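Local coordinates for cyanophycinase-like exopeptidase (actinobacterium SCGC AAA027-L06, PDB 6NQC), which probably hydrolyses peptide bonds as a serine peptidase of family S51, the family of cyanophycinases and dipeptidase E, at residues Asn183-Trp196 against Leu205-Glu219. Sequence-based numbering, arbitrary orientation.
Sequences NVRVIPHFNKFFKW and LLDLPTDSILIGIDE
A beta-alpha-beta unit joins parallel strands 184-187 and 213-217 through helix 199-205, and both strands run on into what is probably the active site. The backbones pair from Val-184 with Ile-213 to Ile-187 with Gly-216, their axes 29° apart. On one face of this pair Val-186 packs against Ile-215 and Ile-217, its CG1 3.8 Å from Ile-217 CD1, with Leu-28 of strand 26-29 packed against Val-186 and Ile-217. On the other face Arg-185 runs out with CG trans to the backbone N (chi1 175°) and bends at chi3, which brings its guanidinium beside the type I turn from Leu-208 to Asp-211. Arg-185 grips Asp-211 side-on, Arg-185 NE to Asp-211 OD1 at 2.7 Å and Arg-185 NH2 to Asp-211 OD2 at 2.9 Å, each oxygen using its syn lone pair. The two planes are only 14° apart. Asp-211 OD2 also accepts from Leu-208 N and pairs with Lys-244 of strand 240-244. From the end, Arg-185 NH1 and NH2 share Leu-205 O at the terminus of the helix. Leu-214 CD1 lies over the guanidinium's centre, and Leu-208 CD1 covers the opposite face nearer the rim. Further along, Leu-205 CD2 rests 3.6 Å from the centroid of the Phe-193 ring, almost on its normal, a CH-pi contact. Beyond the strands, His-189 ND1 donates to the anti lone pair of Glu-219 OE2 over 2.8 Å, with the carboxylate oxygen near the ring plane. Asn-191 OD1 accepts from Glu-219 N at 2.8 Å, and a water links Asn-191 ND2 to Glu-219 OE1. His-189 NE2 makes a weak hydrogen bond to Ser-154 OG, consistent with a Ser-His-Glu triad, as in cyanophycinase. Four hydrogen bonds close to the guanidinium plane thus fix the rotation of Arg-185, whose buried charge Asp-211 probably offsets, while Asn-191 holds the backbone of the glutamate that orients the histidine.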
loop_
_atom_site.group_PDB
_atom_site.type_symbol
_atom_site.label_atom_id
_atom_site.label_comp_id
_atom_site.label_asym_id
_atom_site.label_seq_id
_atom_site.Cartn_x
_atom_site.Cartn_y
_atom_site.Cartn_z
ATOM N N ASN A 183 -1.903 6.653 12.834
ATOM C CA ASN A 183 -0.952 7.636 13.353
ATOM C C ASN A 183 0.326 7.731 12.536
ATOM O O ASN A 183 1.290 8.359 12.984
ATOM C CB ASN A 183 -0.614 7.320 14.812
ATOM C CG ASN A 183 0.173 6.053 14.974
ATOM O OD1 ASN A 183 -0.029 5.082 14.251
ATOM N ND2 ASN A 183 1.079 6.052 15.941
ATOM N N VAL A 184 0.357 7.146 11.350
ATOM C CA VAL A 184 1.549 7.150 10.522
ATOM C C VAL A 184 1.148 7.592 9.119
ATOM O O VAL A 184 0.078 7.225 8.621
ATOM C CB VAL A 184 2.224 5.763 10.494
ATOM C CG1 VAL A 184 3.421 5.843 9.585
ATOM C CG2 VAL A 184 2.589 5.331 11.895
ATOM N N ARG A 185 1.988 8.401 8.507
ATOM C CA ARG A 185 1.889 8.745 7.094
ATOM C C ARG A 185 3.242 8.548 6.421
ATOM O O ARG A 185 4.294 8.780 7.025
ATOM C CB ARG A 185 1.423 10.173 6.927
ATOM C CG ARG A 185 1.404 10.648 5.473
ATOM C CD ARG A 185 0.694 12.017 5.405
ATOM N NE ARG A 185 1.474 13.163 5.874
ATOM C CZ ARG A 185 2.371 13.843 5.162
ATOM N NH1 ARG A 185 2.706 13.474 3.927
ATOM N NH2 ARG A 185 2.979 14.865 5.718
ATOM N N VAL A 186 3.194 8.190 5.137
ATOM C CA VAL A 186 4.352 7.773 4.362
ATOM C C VAL A 186 4.600 8.747 3.214
ATOM O O VAL A 186 3.689 9.054 2.430
ATOM C CB VAL A 186 4.149 6.357 3.769
ATOM C CG1 VAL A 186 5.213 6.044 2.696
ATOM C CG2 VAL A 186 4.098 5.340 4.879
ATOM N N ILE A 187 5.859 9.139 3.050
ATOM C CA ILE A 187 6.349 9.768 1.838
ATOM C C ILE A 187 7.141 8.701 1.064
ATOM O O ILE A 187 8.190 8.263 1.560
ATOM C CB ILE A 187 7.216 10.992 2.143
ATOM C CG1 ILE A 187 6.370 11.998 2.915
ATOM C CG2 ILE A 187 7.694 11.594 0.851
ATOM C CD1 ILE A 187 7.150 13.133 3.545
ATOM N N PRO A 188 6.662 8.258 -0.090
ATOM C CA PRO A 188 7.372 7.222 -0.853
ATOM C C PRO A 188 8.460 7.843 -1.713
ATOM O O PRO A 188 8.656 9.028 -1.691
ATOM C CB PRO A 188 6.273 6.618 -1.719
ATOM C CG PRO A 188 5.269 7.756 -1.928
ATOM C CD PRO A 188 5.354 8.616 -0.681
ATOM N N HIS A 189 9.155 6.992 -2.495
ATOM C CA HIS A 189 10.174 7.476 -3.432
ATOM C C HIS A 189 11.064 8.493 -2.718
ATOM O O HIS A 189 11.396 9.545 -3.302
ATOM C CB HIS A 189 9.558 8.163 -4.658
ATOM C CG HIS A 189 8.736 7.261 -5.529
ATOM N ND1 HIS A 189 9.282 6.445 -6.493
ATOM C CD2 HIS A 189 7.401 7.105 -5.627
ATOM C CE1 HIS A 189 8.317 5.786 -7.109
ATOM N NE2 HIS A 189 7.163 6.162 -6.589
ATOM N N PHE A 190 11.382 8.257 -1.441
ATOM C CA PHE A 190 11.861 9.363 -0.618
ATOM C C PHE A 190 13.175 9.954 -1.128
ATOM O O PHE A 190 13.407 11.165 -1.008
ATOM C CB PHE A 190 12.075 8.919 0.805
ATOM C CG PHE A 190 12.324 10.054 1.763
ATOM C CD1 PHE A 190 11.309 10.913 2.124
ATOM C CD2 PHE A 190 13.563 10.239 2.311
ATOM C CE1 PHE A 190 11.539 11.926 3.004
ATOM C CE2 PHE A 190 13.784 11.274 3.228
ATOM C CZ PHE A 190 12.782 12.101 3.545
ATOM N N ASN A 191 14.020 9.127 -1.696
ATOM C CA ASN A 191 15.324 9.550 -2.162
ATOM C C ASN A 191 15.247 10.336 -3.456
ATOM O O ASN A 191 16.239 10.963 -3.828
ATOM C CB ASN A 191 16.251 8.325 -2.313
ATOM C CG ASN A 191 15.693 7.263 -3.241
ATOM O OD1 ASN A 191 14.572 6.767 -3.046
ATOM N ND2 ASN A 191 16.489 6.879 -4.257
ATOM N N LYS A 192 14.095 10.360 -4.118
ATOM C CA LYS A 192 13.935 11.088 -5.376
ATOM C C LYS A 192 12.801 12.105 -5.410
ATOM O O LYS A 192 12.907 13.052 -6.188
ATOM C CB LYS A 192 13.736 10.081 -6.530
ATOM C CG LYS A 192 14.828 8.989 -6.562
ATOM C CD LYS A 192 15.146 8.550 -7.982
ATOM C CE LYS A 192 16.596 8.115 -8.132
ATOM N NZ LYS A 192 17.315 8.976 -9.126
ATOM N N PHE A 193 11.749 11.965 -4.575
ATOM C CA PHE A 193 10.548 12.791 -4.684
ATOM C C PHE A 193 10.856 14.286 -4.684
ATOM O O PHE A 193 10.231 15.061 -5.423
ATOM C CB PHE A 193 9.625 12.462 -3.500
ATOM C CG PHE A 193 8.129 12.592 -3.776
ATOM C CD1 PHE A 193 7.624 13.643 -4.500
ATOM C CD2 PHE A 193 7.235 11.666 -3.234
ATOM C CE1 PHE A 193 6.278 13.764 -4.726
ATOM C CE2 PHE A 193 5.847 11.797 -3.440
ATOM C CZ PHE A 193 5.379 12.844 -4.179
ATOM N N PHE A 194 11.785 14.713 -3.859
ATOM C CA PHE A 194 12.032 16.144 -3.689
ATOM C C PHE A 194 12.865 16.733 -4.815
ATOM O O PHE A 194 13.029 17.959 -4.871
ATOM C CB PHE A 194 12.671 16.372 -2.317
ATOM C CG PHE A 194 11.742 15.999 -1.190
ATOM C CD1 PHE A 194 10.758 16.867 -0.770
ATOM C CD2 PHE A 194 11.801 14.732 -0.612
ATOM C CE1 PHE A 194 9.874 16.510 0.238
ATOM C CE2 PHE A 194 10.916 14.372 0.386
ATOM C CZ PHE A 194 9.952 15.255 0.807
ATOM N N LYS A 195 13.350 15.907 -5.737
ATOM C CA LYS A 195 13.938 16.425 -6.961
ATOM C C LYS A 195 12.874 16.778 -7.979
ATOM O O LYS A 195 13.195 17.441 -8.956
ATOM C CB LYS A 195 14.911 15.408 -7.554
ATOM C CG LYS A 195 15.931 14.870 -6.548
ATOM C CD LYS A 195 16.964 13.913 -7.178
ATOM C CE LYS A 195 18.382 14.182 -6.636
ATOM N NZ LYS A 195 19.395 14.475 -7.717
ATOM N N TRP A 196 11.619 16.384 -7.753
ATOM C CA TRP A 196 10.577 16.506 -8.760
ATOM C C TRP A 196 9.597 17.649 -8.497
ATOM O O TRP A 196 8.797 17.969 -9.385
ATOM C CB TRP A 196 9.753 15.217 -8.873
ATOM C CG TRP A 196 10.517 13.990 -9.152
ATOM C CD1 TRP A 196 11.697 13.887 -9.841
ATOM C CD2 TRP A 196 10.156 12.658 -8.753
ATOM N NE1 TRP A 196 12.106 12.578 -9.872
ATOM C CE2 TRP A 196 11.170 11.794 -9.236
ATOM C CE3 TRP A 196 9.062 12.107 -8.034
ATOM C CZ2 TRP A 196 11.136 10.402 -9.023
ATOM C CZ3 TRP A 196 9.034 10.724 -7.815
ATOM C CH2 TRP A 196 10.067 9.889 -8.318
ATOM N N LEU A 205 4.099 18.345 1.531
ATOM C CA LEU A 205 4.424 16.931 1.631
ATOM C C LEU A 205 5.049 16.601 2.977
ATOM O O LEU A 205 4.787 15.529 3.547
ATOM C CB LEU A 205 5.368 16.545 0.493
ATOM C CG LEU A 205 5.728 15.092 0.262
ATOM C CD1 LEU A 205 4.535 14.182 0.316
ATOM C CD2 LEU A 205 6.359 14.957 -1.154
ATOM N N LEU A 206 5.836 17.518 3.526
ATOM C CA LEU A 206 6.547 17.249 4.775
ATOM C C LEU A 206 5.778 17.618 6.033
ATOM O O LEU A 206 6.265 17.335 7.129
ATOM C CB LEU A 206 7.894 17.975 4.771
ATOM C CG LEU A 206 8.941 17.336 3.852
ATOM C CD1 LEU A 206 10.161 18.221 3.679
ATOM C CD2 LEU A 206 9.304 15.963 4.433
ATOM N N ASP A 207 4.599 18.235 5.924
ATOM C CA ASP A 207 3.994 18.794 7.148
ATOM C C ASP A 207 2.518 19.061 6.902
ATOM O O ASP A 207 2.158 20.116 6.367
ATOM C CB ASP A 207 4.733 20.071 7.572
ATOM C CG ASP A 207 4.123 20.750 8.755
ATOM O OD1 ASP A 207 3.332 20.094 9.484
ATOM O OD2 ASP A 207 4.439 21.948 8.941
ATOM N N LEU A 208 1.683 18.108 7.326
ATOM C CA LEU A 208 0.246 18.256 7.327
ATOM C C LEU A 208 -0.257 18.430 8.743
ATOM O O LEU A 208 0.290 17.824 9.686
ATOM C CB LEU A 208 -0.484 17.061 6.702
ATOM C CG LEU A 208 -0.157 16.810 5.221
ATOM C CD1 LEU A 208 -0.920 15.526 4.755
ATOM C CD2 LEU A 208 -0.563 17.960 4.333
ATOM N N PRO A 209 -1.330 19.211 8.924
ATOM C CA PRO A 209 -1.839 19.475 10.283
ATOM C C PRO A 209 -2.467 18.258 10.924
ATOM O O PRO A 209 -2.742 18.291 12.123
ATOM C CB PRO A 209 -2.895 20.563 10.063
ATOM C CG PRO A 209 -3.392 20.316 8.646
ATOM C CD PRO A 209 -2.175 19.818 7.871
ATOM N N THR A 210 -2.712 17.196 10.147
ATOM C CA THR A 210 -3.285 15.956 10.641
ATOM C C THR A 210 -2.231 14.909 10.993
ATOM O O THR A 210 -2.589 13.815 11.436
ATOM C CB THR A 210 -4.258 15.413 9.592
ATOM O OG1 THR A 210 -3.595 15.345 8.314
ATOM C CG2 THR A 210 -5.476 16.352 9.467
ATOM N N ASP A 211 -0.946 15.239 10.853
ATOM C CA ASP A 211 0.125 14.276 11.049
ATOM C C ASP A 211 0.316 13.918 12.524
ATOM O O ASP A 211 0.070 14.715 13.434
ATOM C CB ASP A 211 1.464 14.832 10.542
ATOM C CG ASP A 211 1.642 14.711 9.043
ATOM O OD1 ASP A 211 0.959 13.894 8.379
ATOM O OD2 ASP A 211 2.490 15.489 8.518
ATOM N N SER A 212 0.787 12.702 12.750
ATOM C CA SER A 212 1.370 12.321 14.034
ATOM C C SER A 212 2.812 11.931 13.725
ATOM O O SER A 212 3.708 12.768 13.801
ATOM C CB SER A 212 0.589 11.196 14.706
ATOM O OG SER A 212 -0.766 11.590 14.908
ATOM N N ILE A 213 3.027 10.665 13.301
ATOM C CA ILE A 213 4.324 10.159 12.891
ATOM C C ILE A 213 4.409 10.200 11.370
ATOM O O ILE A 213 3.485 9.752 10.654
ATOM C CB ILE A 213 4.577 8.726 13.409
ATOM C CG1 ILE A 213 4.632 8.706 14.923
ATOM C CG2 ILE A 213 5.861 8.155 12.736
ATOM C CD1 ILE A 213 4.577 7.334 15.503
ATOM N N LEU A 214 5.501 10.755 10.876
ATOM C CA LEU A 214 5.747 10.910 9.450
ATOM C C LEU A 214 7.019 10.162 9.114
ATOM O O LEU A 214 8.067 10.395 9.744
ATOM C CB LEU A 214 5.903 12.383 9.065
ATOM C CG LEU A 214 6.221 12.667 7.609
ATOM C CD1 LEU A 214 5.006 12.235 6.737
ATOM C CD2 LEU A 214 6.546 14.124 7.346
ATOM N N ILE A 215 6.951 9.308 8.089
ATOM C CA ILE A 215 8.126 8.537 7.705
ATOM C C ILE A 215 8.330 8.663 6.216
ATOM O O ILE A 215 7.377 8.862 5.441
ATOM C CB ILE A 215 8.024 7.037 8.079
ATOM C CG1 ILE A 215 6.928 6.322 7.290
ATOM C CG2 ILE A 215 7.748 6.945 9.559
ATOM C CD1 ILE A 215 6.898 4.800 7.514
ATOM N N GLY A 216 9.577 8.495 5.805
ATOM C CA GLY A 216 9.923 8.397 4.403
ATOM C C GLY A 216 10.441 7.005 4.103
ATOM O O GLY A 216 11.173 6.419 4.905
ATOM N N ILE A 217 10.060 6.485 2.943
ATOM C CA ILE A 217 10.505 5.169 2.482
ATOM C C ILE A 217 11.173 5.376 1.132
ATOM O O ILE A 217 10.543 5.876 0.191
ATOM C CB ILE A 217 9.342 4.173 2.391
ATOM C CG1 ILE A 217 8.676 4.043 3.780
ATOM C CG2 ILE A 217 9.848 2.798 1.924
ATOM C CD1 ILE A 217 7.443 3.105 3.777
ATOM N N ASP A 218 12.458 5.021 1.055
ATOM C CA ASP A 218 13.210 5.107 -0.184
ATOM C C ASP A 218 12.657 4.158 -1.255
ATOM O O ASP A 218 11.919 3.200 -0.976
ATOM C CB ASP A 218 14.686 4.731 0.021
ATOM C CG ASP A 218 15.483 5.804 0.735
ATOM O OD1 ASP A 218 14.985 6.930 0.822
ATOM O OD2 ASP A 218 16.588 5.511 1.218
ATOM N N GLU A 219 13.081 4.403 -2.497
ATOM C CA GLU A 219 12.775 3.480 -3.579
ATOM C C GLU A 219 13.278 2.070 -3.261
ATOM O O GLU A 219 14.274 1.868 -2.539
ATOM C CB GLU A 219 13.377 4.004 -4.880
ATOM C CG GLU A 219 12.696 5.308 -5.305
ATOM C CD GLU A 219 12.915 5.692 -6.739
ATOM O OE1 GLU A 219 14.008 5.424 -7.268
ATOM O OE2 GLU A 219 11.988 6.271 -7.309
HETATM O O HOH W 1 16.436 4.542 -6.224
#